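PDB 6DAU: spermidine N1-acetyltransferase from Vibrio cholerae O1 biovar El Tor, which catalyses transfer of an acetyl group from acetyl-CoA to polyamines such as spermidine and spermine. Local coordinates for residues Leu5-Leu10 against Gly69-Ile74; Ile87-Glu92 against Gly97-Leu102; Asn26-Trp31 against Pro35-Asp40; Lys129-Tyr134 against Asp157-Tyr162. The protein carries 2 engineered substitutions. One frame throughout, in Å; residues are numbered along the deposited sequence.

Contact 1: residues Leu5-Leu10 against Gly69-Ile74; sequences LTLRAL and GLVELI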
loop_
_atom_site.group_PDB
_atom_site.type_symbol
_atom_site.label_atom_id
_atom_site.label_comp_id
_atom_site.label_asym_id
_atom_site.label_seq_id
_atom_site.Cartn_x
_atom_site.Cartn_y
_atom_site.Cartn_z
ATOM N N LEU C 5 33.602 22.419 24.434
ATOM C CA LEU C 5 32.459 22.245 23.517
ATOM C C LEU C 5 32.579 20.948 22.727
ATOM O O LEU C 5 33.639 20.620 22.231
ATOM C CB LEU C 5 32.340 23.417 22.535
ATOM C CG LEU C 5 32.090 24.826 23.061
ATOM C CD1 LEU C 5 32.004 25.768 21.877
ATOM C CD2 LEU C 5 30.836 24.949 23.919
ATOM N N THR C 6 31.481 20.218 22.612
ATOM C CA THR C 6 31.454 18.948 21.853
ATOM C C THR C 6 30.434 19.014 20.720
ATOM O O THR C 6 29.449 19.755 20.797
ATOM C CB THR C 6 31.127 17.748 22.770
ATOM O OG1 THR C 6 29.898 18.011 23.439
ATOM C CG2 THR C 6 32.209 17.530 23.857
ATOM N N LEU C 7 30.699 18.275 19.656
ATOM C CA LEU C 7 29.759 18.058 18.565
ATOM C C LEU C 7 29.278 16.632 18.643
ATOM O O LEU C 7 30.074 15.714 18.850
ATOM C CB LEU C 7 30.418 18.263 17.197
ATOM C CG LEU C 7 30.358 19.680 16.600
ATOM C CD1 LEU C 7 31.139 20.650 17.472
ATOM C CD2 LEU C 7 30.954 19.676 15.203
ATOM N N ARG C 8 27.971 16.429 18.515
ATOM C CA ARG C 8 27.477 15.075 18.369
ATOM C C ARG C 8 26.365 15.056 17.322
ATOM O O ARG C 8 25.665 16.067 17.103
ATOM C CB ARG C 8 27.052 14.430 19.707
ATOM C CG ARG C 8 25.761 14.949 20.264
ATOM C CD ARG C 8 25.150 14.191 21.451
ATOM N NE ARG C 8 24.159 15.152 21.993
ATOM C CZ ARG C 8 22.961 15.405 21.441
ATOM N NH1 ARG C 8 22.536 14.713 20.359
ATOM N NH2 ARG C 8 22.177 16.347 21.957
ATOM N N ALA C 9 26.233 13.903 16.690
ATOM C CA ALA C 9 25.280 13.678 15.622
ATOM C C ALA C 9 23.879 13.960 16.154
ATOM O O ALA C 9 23.540 13.580 17.296
ATOM C CB ALA C 9 25.382 12.242 15.129
ATOM N N LEU C 10 23.088 14.645 15.329
ATOM C CA LEU C 10 21.717 14.985 15.663
ATOM C C LEU C 10 20.842 13.753 15.904
ATOM O O LEU C 10 20.964 12.780 15.181
ATOM C CB LEU C 10 21.145 15.855 14.531
ATOM C CG LEU C 10 19.685 16.242 14.683
ATOM C CD1 LEU C 10 19.587 17.743 14.581
ATOM C CD2 LEU C 10 18.937 15.600 13.548
ATOM N N GLY C 69 24.451 25.270 20.054
ATOM C CA GLY C 69 24.057 25.570 18.690
ATOM C C GLY C 69 24.095 24.388 17.758
ATOM O O GLY C 69 24.096 23.234 18.201
ATOM N N LEU C 70 24.121 24.682 16.460
ATOM C CA LEU C 70 24.032 23.666 15.418
ATOM C C LEU C 70 25.085 23.899 14.311
ATOM O O LEU C 70 25.281 25.042 13.879
ATOM C CB LEU C 70 22.634 23.703 14.829
ATOM C CG LEU C 70 22.287 22.782 13.648
ATOM C CD1 LEU C 70 22.201 21.341 14.135
ATOM C CD2 LEU C 70 20.975 23.233 13.019
ATOM N N VAL C 71 25.763 22.829 13.912
ATOM C CA VAL C 71 26.622 22.818 12.728
ATOM C C VAL C 71 25.917 21.959 11.669
ATOM O O VAL C 71 25.511 20.819 11.956
ATOM C CB VAL C 71 28.005 22.234 13.090
ATOM C CG1 VAL C 71 28.783 21.863 11.855
ATOM C CG2 VAL C 71 28.793 23.273 13.905
ATOM N N GLU C 72 25.739 22.516 10.478
ATOM C CA GLU C 72 24.988 21.889 9.388
ATOM C C GLU C 72 25.873 21.828 8.137
ATOM O O GLU C 72 26.393 22.857 7.709
ATOM C CB GLU C 72 23.799 22.743 8.983
ATOM C CG GLU C 72 22.545 22.690 9.783
ATOM C CD GLU C 72 21.351 23.262 9.009
ATOM O OE1 GLU C 72 20.217 22.887 9.358
ATOM O OE2 GLU C 72 21.504 24.022 8.022
ATOM N N LEU C 73 25.993 20.642 7.543
ATOM C CA LEU C 73 26.504 20.522 6.193
ATOM C C LEU C 73 25.357 20.076 5.309
ATOM O O LEU C 73 24.687 19.078 5.607
ATOM C CB LEU C 73 27.643 19.502 6.117
ATOM C CG LEU C 73 28.909 19.694 6.982
ATOM C CD1 LEU C 73 29.827 18.510 6.735
ATOM C CD2 LEU C 73 29.602 20.992 6.632
ATOM N N ILE C 74 25.089 20.843 4.256
ATOM C CA ILE C 74 24.040 20.509 3.308
ATOM C C ILE C 74 24.591 20.451 1.887
ATOM O O ILE C 74 25.751 20.821 1.664
ATOM C CB ILE C 74 22.823 21.465 3.432
ATOM C CG1 ILE C 74 23.120 22.887 2.937
ATOM C CG2 ILE C 74 22.280 21.463 4.881
ATOM C CD1 ILE C 74 21.861 23.766 2.853
#
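L7 reaches over the strand beside it to lay one methyl against V71, two strands away in the same sheet. The touching atoms are L7 CD2 and V71 CG2, 4.4 Å apart, a loose van der Waals approach between branch ends. The side chain of V71 points at its partner, whereas that of L7 sets off along a different line, and only its end closes the gap. Its first torsion of -91° lies well off a staggered value and brings CD2 round to V71. A second pair forms nearby: L10 CD1 approaches L70 CD1 to 4.5 Å. Here L70 leaves its backbone heading away from L10, and its CG, anti to the backbone N (chi1 177°), carries CD1 back within range.

No hydrogen bond crosses, because strand 56-61 lies between the two segments and takes the backbone pairing: T6, R8 and L10 bond to it from one flank, G69 from the other. L7 also rests on F58 and V60 of this middle strand. The leucine-valine and leucine-leucine pairs lie in different layers, V71 meeting A106 of helix 98-112 while L10 and L70 both meet I18 of helix 15-24. The contact thus spans the antiparallel N-terminal strands 6-9, 56-61 and 67-77 of the mixed GNAT sheet, with helix 15-24 on one side and helix 98-112 on the other.

Contact 2: residues Ile87-Glu92 against Gly97-Leu102; sequences IIIAPE and GFARTL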
loop_
_atom_site.group_PDB
_atom_site.type_symbol
_atom_site.label_atom_id
_atom_site.label_comp_id
_atom_site.label_asym_id
_atom_site.label_seq_id
_atom_site.Cartn_x
_atom_site.Cartn_y
_atom_site.Cartn_z
ATOM N N ILE C 87 26.214 27.543 10.422
ATOM C CA ILE C 87 26.278 27.429 11.855
ATOM C C ILE C 87 25.190 28.332 12.470
ATOM O O ILE C 87 24.988 29.448 12.011
ATOM C CB ILE C 87 27.694 27.745 12.346
ATOM C CG1 ILE C 87 27.785 27.552 13.850
ATOM C CG2 ILE C 87 28.125 29.150 11.937
ATOM C CD1 ILE C 87 29.126 27.868 14.434
ATOM N N ILE C 88 24.460 27.832 13.466
ATOM C CA ILE C 88 23.560 28.679 14.251
ATOM C C ILE C 88 23.972 28.543 15.712
ATOM O O ILE C 88 24.053 27.421 16.236
ATOM C CB ILE C 88 22.058 28.305 14.099
ATOM C CG1 ILE C 88 21.683 28.032 12.628
ATOM C CG2 ILE C 88 21.192 29.414 14.678
ATOM C CD1 ILE C 88 20.311 27.426 12.375
ATOM N N ILE C 89 24.248 29.663 16.361
ATOM C CA ILE C 89 24.487 29.671 17.800
ATOM C C ILE C 89 23.237 30.235 18.452
ATOM O O ILE C 89 22.729 31.257 18.002
ATOM C CB ILE C 89 25.747 30.494 18.128
ATOM C CG1 ILE C 89 26.969 29.840 17.470
ATOM C CG2 ILE C 89 25.949 30.637 19.650
ATOM C CD1 ILE C 89 28.130 30.786 17.328
ATOM N N ALA C 90 22.720 29.551 19.469
ATOM C CA ALA C 90 21.562 30.037 20.246
ATOM C C ALA C 90 21.817 31.438 20.798
ATOM O O ALA C 90 22.932 31.708 21.255
ATOM C CB ALA C 90 21.214 29.071 21.376
ATOM N N PRO C 91 20.809 32.339 20.732
ATOM C CA PRO C 91 20.952 33.742 21.190
ATOM C C PRO C 91 21.695 33.887 22.520
ATOM O O PRO C 91 22.600 34.715 22.607
ATOM C CB PRO C 91 19.494 34.213 21.343
ATOM C CG PRO C 91 18.749 33.393 20.317
ATOM C CD PRO C 91 19.441 32.062 20.223
ATOM N N GLU C 92 21.382 33.058 23.521
ATOM C CA GLU C 92 22.016 33.215 24.846
ATOM C C GLU C 92 23.516 32.886 24.850
ATOM O O GLU C 92 24.224 33.268 25.779
ATOM C CB GLU C 92 21.220 32.522 25.990
ATOM C CG GLU C 92 21.132 30.995 25.970
ATOM C CD GLU C 92 20.049 30.412 25.031
ATOM O OE1 GLU C 92 19.673 31.030 23.980
ATOM O OE2 GLU C 92 19.563 29.298 25.347
ATOM N N GLY C 97 32.609 33.990 22.088
ATOM C CA GLY C 97 33.709 33.464 21.269
ATOM C C GLY C 97 33.576 32.011 20.816
ATOM O O GLY C 97 34.579 31.411 20.422
ATOM N N PHE C 98 32.374 31.437 20.851
ATOM C CA PHE C 98 32.211 30.027 20.410
ATOM C C PHE C 98 32.304 29.829 18.883
ATOM O O PHE C 98 32.618 28.728 18.419
ATOM C CB PHE C 98 30.886 29.426 20.929
ATOM C CG PHE C 98 30.793 29.315 22.439
ATOM C CD1 PHE C 98 31.938 29.134 23.240
ATOM C CD2 PHE C 98 29.548 29.330 23.062
ATOM C CE1 PHE C 98 31.833 29.008 24.632
ATOM C CE2 PHE C 98 29.434 29.194 24.455
ATOM C CZ PHE C 98 30.578 29.040 25.241
ATOM N N ALA C 99 32.020 30.874 18.107
ATOM C CA ALA C 99 31.851 30.746 16.652
ATOM C C ALA C 99 33.108 30.207 15.973
ATOM O O ALA C 99 33.054 29.233 15.213
ATOM C CB ALA C 99 31.408 32.073 16.036
ATOM N N ARG C 100 34.243 30.817 16.326
ATOM C CA ARG C 100 35.550 30.447 15.813
ATOM C C ARG C 100 35.849 28.958 16.033
ATOM O O ARG C 100 36.232 28.247 15.099
ATOM C CB ARG C 100 36.598 31.327 16.497
ATOM C CG ARG C 100 37.873 31.540 15.727
ATOM C CD ARG C 100 38.760 32.485 16.563
ATOM N NE ARG C 100 39.278 33.542 15.707
ATOM C CZ ARG C 100 38.741 34.752 15.579
ATOM N NH1 ARG C 100 37.712 35.143 16.350
ATOM N NH2 ARG C 100 39.332 35.598 14.723
ATOM N N THR C 101 35.651 28.492 17.260
ATOM C CA THR C 101 35.892 27.104 17.628
ATOM C C THR C 101 35.005 26.167 16.807
ATOM O O THR C 101 35.491 25.169 16.290
ATOM C CB THR C 101 35.667 26.878 19.139
ATOM O OG1 THR C 101 36.461 27.823 19.873
ATOM C CG2 THR C 101 36.059 25.446 19.552
ATOM N N LEU C 102 33.730 26.510 16.665
ATOM C CA LEU C 102 32.776 25.656 15.977
ATOM C C LEU C 102 32.995 25.601 14.491
ATOM O O LEU C 102 32.872 24.540 13.883
ATOM C CB LEU C 102 31.348 26.058 16.306
ATOM C CG LEU C 102 31.055 25.980 17.823
ATOM C CD1 LEU C 102 29.615 26.423 18.051
ATOM C CD2 LEU C 102 31.325 24.565 18.327
#
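I87 and L102 meet with their side chains crossed at about a right angle, and I87 and I89 divide the helix surface between them. The end of I87 does the touching: its CD1 presses on L102 CB at 3.4 Å, tighter than normal van der Waals contact, and lies 3.9 Å from L102 CD1. I87 achieves this reach by full extension, CG1 standing anti to the backbone N (chi1 -177°) with CD1 continuing the line. I89 is set differently. Its CG1 lies beside the backbone N (chi1 -62°), which sends CD1 to the small side chain of A99, with I89 CD1 and A99 CB 3.8 Å apart. Further back, I89 CG1 faces L102 CD1 at 4.4 Å, so L102 lies within range of both isoleucines.

The segment axes of strand 87-89 and helix 98-102 pass 9.9 Å apart and run roughly antiparallel, at 148°, as the first step of a beta-alpha-beta unit. I88, between I87 and I89, turns to the other face of the sheet and packs on L21 of helix 15-24. With no hydrogen bond or charge pair crossing between these segments, their contact is apolar, and the fit of helix on strand here probably depends on side-chain shape and torsion more than on directional bonds.

Contact 3: residues Asn26-Trp31 against Pro35-Asp40; sequences NIMSYW and PYESFD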
loop_
_atom_site.group_PDB
_atom_site.type_symbol
_atom_site.label_atom_id
_atom_site.label_comp_id
_atom_site.label_asym_id
_atom_site.label_seq_id
_atom_site.Cartn_x
_atom_site.Cartn_y
_atom_site.Cartn_z
ATOM N N ASN C 26 13.513 34.636 11.345
ATOM C CA ASN C 26 12.834 35.311 10.235
ATOM C C ASN C 26 13.259 34.897 8.808
ATOM O O ASN C 26 13.049 35.634 7.842
ATOM C CB ASN C 26 12.825 36.856 10.429
ATOM C CG ASN C 26 11.824 37.313 11.475
ATOM O OD1 ASN C 26 10.732 36.743 11.626
ATOM N ND2 ASN C 26 12.202 38.350 12.226
ATOM N N ILE C 27 13.824 33.697 8.690
ATOM C CA ILE C 27 14.050 33.058 7.387
ATOM C C ILE C 27 13.344 31.717 7.266
ATOM O O ILE C 27 12.892 31.150 8.284
ATOM C CB ILE C 27 15.575 32.982 7.008
ATOM C CG1 ILE C 27 15.860 32.711 5.510
ATOM C CG2 ILE C 27 16.356 32.025 7.915
ATOM C CD1 ILE C 27 15.466 33.782 4.520
ATOM N N MET C 28 13.161 31.274 6.030
ATOM C CA MET C 28 12.386 30.043 5.796
ATOM C C MET C 28 13.344 28.869 5.913
ATOM O O MET C 28 14.455 28.917 5.367
ATOM C CB MET C 28 11.678 30.104 4.478
ATOM C CG MET C 28 10.850 31.353 4.562
ATOM S SD MET C 28 9.252 31.201 3.815
ATOM C CE MET C 28 8.470 29.823 4.697
ATOM N N SER C 29 12.954 27.875 6.705
ATOM C CA SER C 29 13.762 26.695 6.977
ATOM C C SER C 29 13.445 25.535 6.013
ATOM O O SER C 29 12.292 25.349 5.560
ATOM C CB SER C 29 13.507 26.234 8.413
ATOM O OG SER C 29 13.762 27.294 9.289
ATOM N N TYR C 30 14.488 24.741 5.749
ATOM C CA TYR C 30 14.443 23.563 4.911
ATOM C C TYR C 30 15.071 22.377 5.623
ATOM O O TYR C 30 15.961 22.543 6.445
ATOM C CB TYR C 30 15.139 23.823 3.558
ATOM C CG TYR C 30 14.438 24.901 2.746
ATOM C CD1 TYR C 30 14.714 26.259 2.948
ATOM C CD2 TYR C 30 13.467 24.560 1.782
ATOM C CE1 TYR C 30 14.012 27.250 2.252
ATOM C CE2 TYR C 30 12.802 25.535 1.043
ATOM C CZ TYR C 30 13.062 26.868 1.296
ATOM O OH TYR C 30 12.388 27.826 0.576
ATOM N N TRP C 31 14.578 21.180 5.313
ATOM C CA TRP C 31 15.148 19.925 5.827
ATOM C C TRP C 31 15.287 19.059 4.590
ATOM O O TRP C 31 14.285 18.694 3.981
ATOM C CB TRP C 31 14.205 19.252 6.838
ATOM C CG TRP C 31 14.844 18.177 7.638
ATOM C CD1 TRP C 31 14.744 16.800 7.435
ATOM C CD2 TRP C 31 15.695 18.350 8.776
ATOM N NE1 TRP C 31 15.492 16.135 8.384
ATOM C CE2 TRP C 31 16.086 17.056 9.212
ATOM C CE3 TRP C 31 16.162 19.479 9.472
ATOM C CZ2 TRP C 31 16.932 16.852 10.318
ATOM C CZ3 TRP C 31 16.988 19.285 10.607
ATOM C CH2 TRP C 31 17.358 17.974 11.012
ATOM N N PRO C 35 10.741 22.433 2.575
ATOM C CA PRO C 35 10.439 23.579 3.473
ATOM C C PRO C 35 9.572 23.102 4.645
ATOM O O PRO C 35 8.842 22.135 4.502
ATOM C CB PRO C 35 9.644 24.535 2.562
ATOM C CG PRO C 35 8.911 23.597 1.607
ATOM C CD PRO C 35 9.867 22.425 1.369
ATOM N N TYR C 36 9.698 23.711 5.815
ATOM C CA TYR C 36 8.779 23.402 6.918
ATOM C C TYR C 36 8.670 24.663 7.774
ATOM O O TYR C 36 9.603 25.481 7.786
ATOM C CB TYR C 36 9.274 22.235 7.774
ATOM C CG TYR C 36 10.561 22.515 8.506
ATOM C CD1 TYR C 36 11.808 22.349 7.870
ATOM C CD2 TYR C 36 10.539 22.998 9.819
ATOM C CE1 TYR C 36 12.997 22.630 8.532
ATOM C CE2 TYR C 36 11.712 23.309 10.492
ATOM C CZ TYR C 36 12.934 23.102 9.867
ATOM O OH TYR C 36 14.107 23.386 10.563
ATOM N N GLU C 37 7.539 24.809 8.470
ATOM C CA GLU C 37 7.398 25.845 9.492
ATOM C C GLU C 37 7.075 25.234 10.865
ATOM O O GLU C 37 7.479 25.778 11.893
ATOM C CB GLU C 37 6.309 26.854 9.084
ATOM C CG GLU C 37 6.626 27.559 7.762
ATOM C CD GLU C 37 5.654 28.667 7.418
ATOM O OE1 GLU C 37 4.472 28.424 7.125
ATOM O OE2 GLU C 37 6.084 29.818 7.443
ATOM N N SER C 38 6.325 24.128 10.894
ATOM C CA SER C 38 5.899 23.550 12.168
ATOM C C SER C 38 6.829 22.450 12.659
ATOM O O SER C 38 7.527 21.819 11.874
ATOM C CB SER C 38 4.451 23.039 12.073
ATOM O OG SER C 38 4.437 21.806 11.397
ATOM N N PHE C 39 6.801 22.193 13.959
ATOM C CA PHE C 39 7.489 21.060 14.545
ATOM C C PHE C 39 6.994 19.740 13.943
ATOM O O PHE C 39 7.814 18.854 13.693
ATOM C CB PHE C 39 7.330 21.026 16.073
ATOM C CG PHE C 39 7.994 19.827 16.717
ATOM C CD1 PHE C 39 9.374 19.824 16.991
ATOM C CD2 PHE C 39 7.240 18.672 17.013
ATOM C CE1 PHE C 39 9.969 18.697 17.587
ATOM C CE2 PHE C 39 7.839 17.554 17.589
ATOM C CZ PHE C 39 9.203 17.562 17.898
ATOM N N ASP C 40 5.672 19.612 13.724
ATOM C CA ASP C 40 5.088 18.390 13.167
ATOM C C ASP C 40 5.601 18.106 11.781
ATOM O O ASP C 40 5.842 16.929 11.438
ATOM C CB ASP C 40 3.560 18.475 13.080
ATOM C CG ASP C 40 2.884 18.305 14.438
ATOM O OD1 ASP C 40 3.531 18.029 15.455
ATOM O OD2 ASP C 40 1.654 18.440 14.494
HETATM O O HOH W 1 16.317 23.276 9.140
#
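The ring of Y36 has S29 CB over one face, 3.9 Å from the centroid and 30° off the normal, a CH-pi contact. Backbone atoms of the facing strand lie at its edge instead: Y36 CE1 comes within 3.6 Å of Y30 C, with W31 N also close to the ring plane. A water sits in this plane too, and at the edge of the W31 indole. It is 2.6 Å from Y36 OH and donates to Y30 O at 2.8 Å, while N22 of helix 15-24 gives Y36 OH another partner. Y36 turns its ring toward the facing strand by holding CG between the backbone N and the carbonyl carbon (chi1 65°). The Y30 ring lies obliquely to P35, with Y30 CE2 3.6 Å from P35 CB.

Between the backbones, Y36 N donates to S29 O at 3.1 Å, and P35 CA offers a C-H to the same oxygen. Y30 and P35 form a non-hydrogen-bonded antiparallel pair. Outside the strands proper, M28 CE reaches E37 OE2 at 3.6 Å. The E37 carboxylate also binds a third subunit, OE1 in a salt bridge to its R56 and OE2 in a hydrogen bond to its Y109, and Y30 OH bonds N77 of a fourth subunit. The arrangement is a tight beta hairpin, strands 29-31 and 34-36, inserted between the first two helices of a GNAT fold and built into the subunit interfaces of a dodecamer.

Contact 4: residues Lys129-Tyr134 against Asp157-Tyr162; sequences KAVHLY and DVKRMY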
loop_
_atom_site.group_PDB
_atom_site.type_symbol
_atom_site.label_atom_id
_atom_site.label_comp_id
_atom_site.label_asym_id
_atom_site.label_seq_id
_atom_site.Cartn_x
_atom_site.Cartn_y
_atom_site.Cartn_z
ATOM N N LYS C 129 30.792 41.899 9.794
ATOM C CA LYS C 129 31.464 41.274 10.932
ATOM C C LYS C 129 31.605 39.768 10.741
ATOM O O LYS C 129 32.689 39.205 10.960
ATOM C CB LYS C 129 30.712 41.572 12.239
ATOM C CG LYS C 129 30.718 42.995 12.685
ATOM C CD LYS C 129 29.896 43.039 13.973
ATOM C CE LYS C 129 29.870 44.441 14.507
ATOM N NZ LYS C 129 29.047 44.455 15.740
ATOM N N ALA C 130 30.520 39.115 10.303
ATOM C CA ALA C 130 30.573 37.696 10.017
ATOM C C ALA C 130 31.545 37.393 8.863
ATOM O O ALA C 130 32.356 36.457 8.963
ATOM C CB ALA C 130 29.181 37.153 9.748
ATOM N N VAL C 131 31.500 38.214 7.808
ATOM C CA VAL C 131 32.438 38.094 6.679
ATOM C C VAL C 131 33.874 38.052 7.182
ATOM O O VAL C 131 34.641 37.140 6.853
ATOM C CB VAL C 131 32.253 39.247 5.642
ATOM C CG1 VAL C 131 33.380 39.283 4.608
ATOM C CG2 VAL C 131 30.914 39.122 4.933
ATOM N N HIS C 132 34.230 39.030 7.999
ATOM C CA HIS C 132 35.594 39.148 8.476
ATOM C C HIS C 132 35.988 37.956 9.353
ATOM O O HIS C 132 37.091 37.421 9.183
ATOM C CB HIS C 132 35.842 40.538 9.099
ATOM C CG HIS C 132 37.198 40.697 9.703
ATOM N ND1 HIS C 132 37.418 40.621 11.064
ATOM C CD2 HIS C 132 38.407 40.952 9.140
ATOM C CE1 HIS C 132 38.702 40.837 11.316
ATOM N NE2 HIS C 132 39.322 41.033 10.166
ATOM N N LEU C 133 35.072 37.492 10.217
ATOM C CA LEU C 133 35.302 36.277 11.003
ATOM C C LEU C 133 35.616 35.039 10.101
ATOM O O LEU C 133 36.595 34.299 10.335
ATOM C CB LEU C 133 34.124 36.001 11.927
ATOM C CG LEU C 133 34.123 34.622 12.641
ATOM C CD1 LEU C 133 35.230 34.400 13.688
ATOM C CD2 LEU C 133 32.797 34.362 13.325
ATOM N N TYR C 134 34.806 34.829 9.066
ATOM C CA TYR C 134 35.057 33.703 8.160
ATOM C C TYR C 134 36.409 33.867 7.452
ATOM O O TYR C 134 37.132 32.873 7.290
ATOM C CB TYR C 134 33.923 33.490 7.164
ATOM C CG TYR C 134 32.620 33.028 7.789
ATOM C CD1 TYR C 134 32.540 31.845 8.556
ATOM C CD2 TYR C 134 31.450 33.757 7.590
ATOM C CE1 TYR C 134 31.341 31.437 9.132
ATOM C CE2 TYR C 134 30.233 33.355 8.171
ATOM C CZ TYR C 134 30.186 32.201 8.928
ATOM O OH TYR C 134 28.986 31.813 9.476
ATOM N N ASP C 157 22.146 41.012 -1.103
ATOM C CA ASP C 157 23.329 40.406 -1.651
ATOM C C ASP C 157 23.956 39.519 -0.595
ATOM O O ASP C 157 23.861 39.813 0.608
ATOM C CB ASP C 157 24.337 41.485 -2.038
ATOM C CG ASP C 157 23.868 42.354 -3.220
ATOM O OD1 ASP C 157 22.714 42.235 -3.671
ATOM O OD2 ASP C 157 24.689 43.168 -3.702
ATOM N N VAL C 158 24.567 38.414 -1.034
ATOM C CA VAL C 158 25.342 37.564 -0.137
ATOM C C VAL C 158 26.717 37.296 -0.735
ATOM O O VAL C 158 26.859 37.204 -1.965
ATOM C CB VAL C 158 24.652 36.211 0.203
ATOM C CG1 VAL C 158 23.334 36.440 0.933
ATOM C CG2 VAL C 158 24.440 35.347 -1.044
ATOM N N LYS C 159 27.724 37.187 0.136
ATOM C CA LYS C 159 29.016 36.674 -0.263
ATOM C C LYS C 159 28.948 35.160 -0.261
ATOM O O LYS C 159 28.354 34.564 0.646
ATOM C CB LYS C 159 30.115 37.105 0.710
ATOM C CG LYS C 159 30.250 38.612 0.938
ATOM C CD LYS C 159 30.687 39.351 -0.319
ATOM C CE LYS C 159 31.204 40.732 0.046
ATOM N NZ LYS C 159 31.709 41.301 -1.212
ATOM N N ARG C 160 29.526 34.547 -1.289
ATOM C CA ARG C 160 29.847 33.120 -1.229
ATOM C C ARG C 160 31.329 33.033 -0.941
ATOM O O ARG C 160 32.154 33.660 -1.631
ATOM C CB ARG C 160 29.550 32.402 -2.538
ATOM C CG ARG C 160 29.221 30.927 -2.356
ATOM C CD ARG C 160 29.398 30.269 -3.679
ATOM N NE ARG C 160 28.644 29.052 -3.910
ATOM C CZ ARG C 160 29.210 27.899 -4.279
ATOM N NH1 ARG C 160 28.471 26.847 -4.546
ATOM N NH2 ARG C 160 30.522 27.785 -4.360
ATOM N N MET C 161 31.644 32.272 0.094
ATOM C CA MET C 161 32.995 32.116 0.605
ATOM C C MET C 161 33.332 30.642 0.697
ATOM O O MET C 161 32.467 29.829 1.033
ATOM C CB MET C 161 33.098 32.790 1.952
ATOM C CG MET C 161 32.710 34.240 1.784
ATOM S SD MET C 161 32.960 35.063 3.354
ATOM C CE MET C 161 34.723 35.318 3.289
ATOM N N TYR C 162 34.576 30.305 0.361
ATOM C CA TYR C 162 34.978 28.909 0.301
ATOM C C TYR C 162 36.333 28.734 0.977
ATOM O O TYR C 162 37.095 29.698 1.152
ATOM C CB TYR C 162 35.073 28.443 -1.143
ATOM C CG TYR C 162 36.374 28.865 -1.827
ATOM C CD1 TYR C 162 36.532 30.157 -2.358
ATOM C CD2 TYR C 162 37.465 27.986 -1.891
ATOM C CE1 TYR C 162 37.752 30.550 -2.950
ATOM C CE2 TYR C 162 38.672 28.376 -2.486
ATOM C CZ TYR C 162 38.806 29.640 -3.017
ATOM O OH TYR C 162 40.025 29.946 -3.589
#
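V131 is the first residue of the helix to touch the strand, and it does so with both branches. Its CG2, beside the backbone N, meets K159 CG at 4.1 Å, the two side chains crossing at about a right angle. Its CG1, anti to the backbone N (chi1 169°), faces M161 CE at 4.4 Å. The same methyl of M161 lies 4.0 Å from V131 O, placed there by a bend in the thioether chain (chi3 80°). One helical turn on, Y134 brings its CB to 4.2 Å from M161 SD, while its ring runs on toward L121 and I103. M161 is thus laid between V131 and Y134, its methyl against V131 and its sulfur against Y134.

K159 contributes only the aliphatic part of its chain; a bend at chi2 leads the amine away to a salt bridge with E141 and a hydrogen bond to H144. The helix and strand segments run nearly parallel, 13° between their directions and 10.4 Å between their axes. M161 and Y134 also rest on strand 118-124, the antiparallel neighbour of strand 154-164. Helix 128-136 covers one sheet face over these two strands, an alpha/beta layering in the C-terminal half of the GNAT fold.

In the fold
Contacts 1, 2 and 4 are built on one mixed sheet, while contact 3 stands apart on a two-stranded hairpin. Along the chain contact 3 nests inside the loop closed by contact 1; contact 2 follows, then contact 4. Contacts 1 and 2 have centres about 11 Å apart and meet directly, for strands 67-77 and 82-89 are neighbours and L5 packs on F98 and L102. Contact 2 passes on to contact 4, about 15 Å away, through A99 on L133 and I87 on Y134. Contact 3 joins contact 1 through L10 and W31, centres about 18 Å apart. The sheet ties both halves of the GNAT core together, while the hairpin, like contact 4, reaches neighbouring subunits.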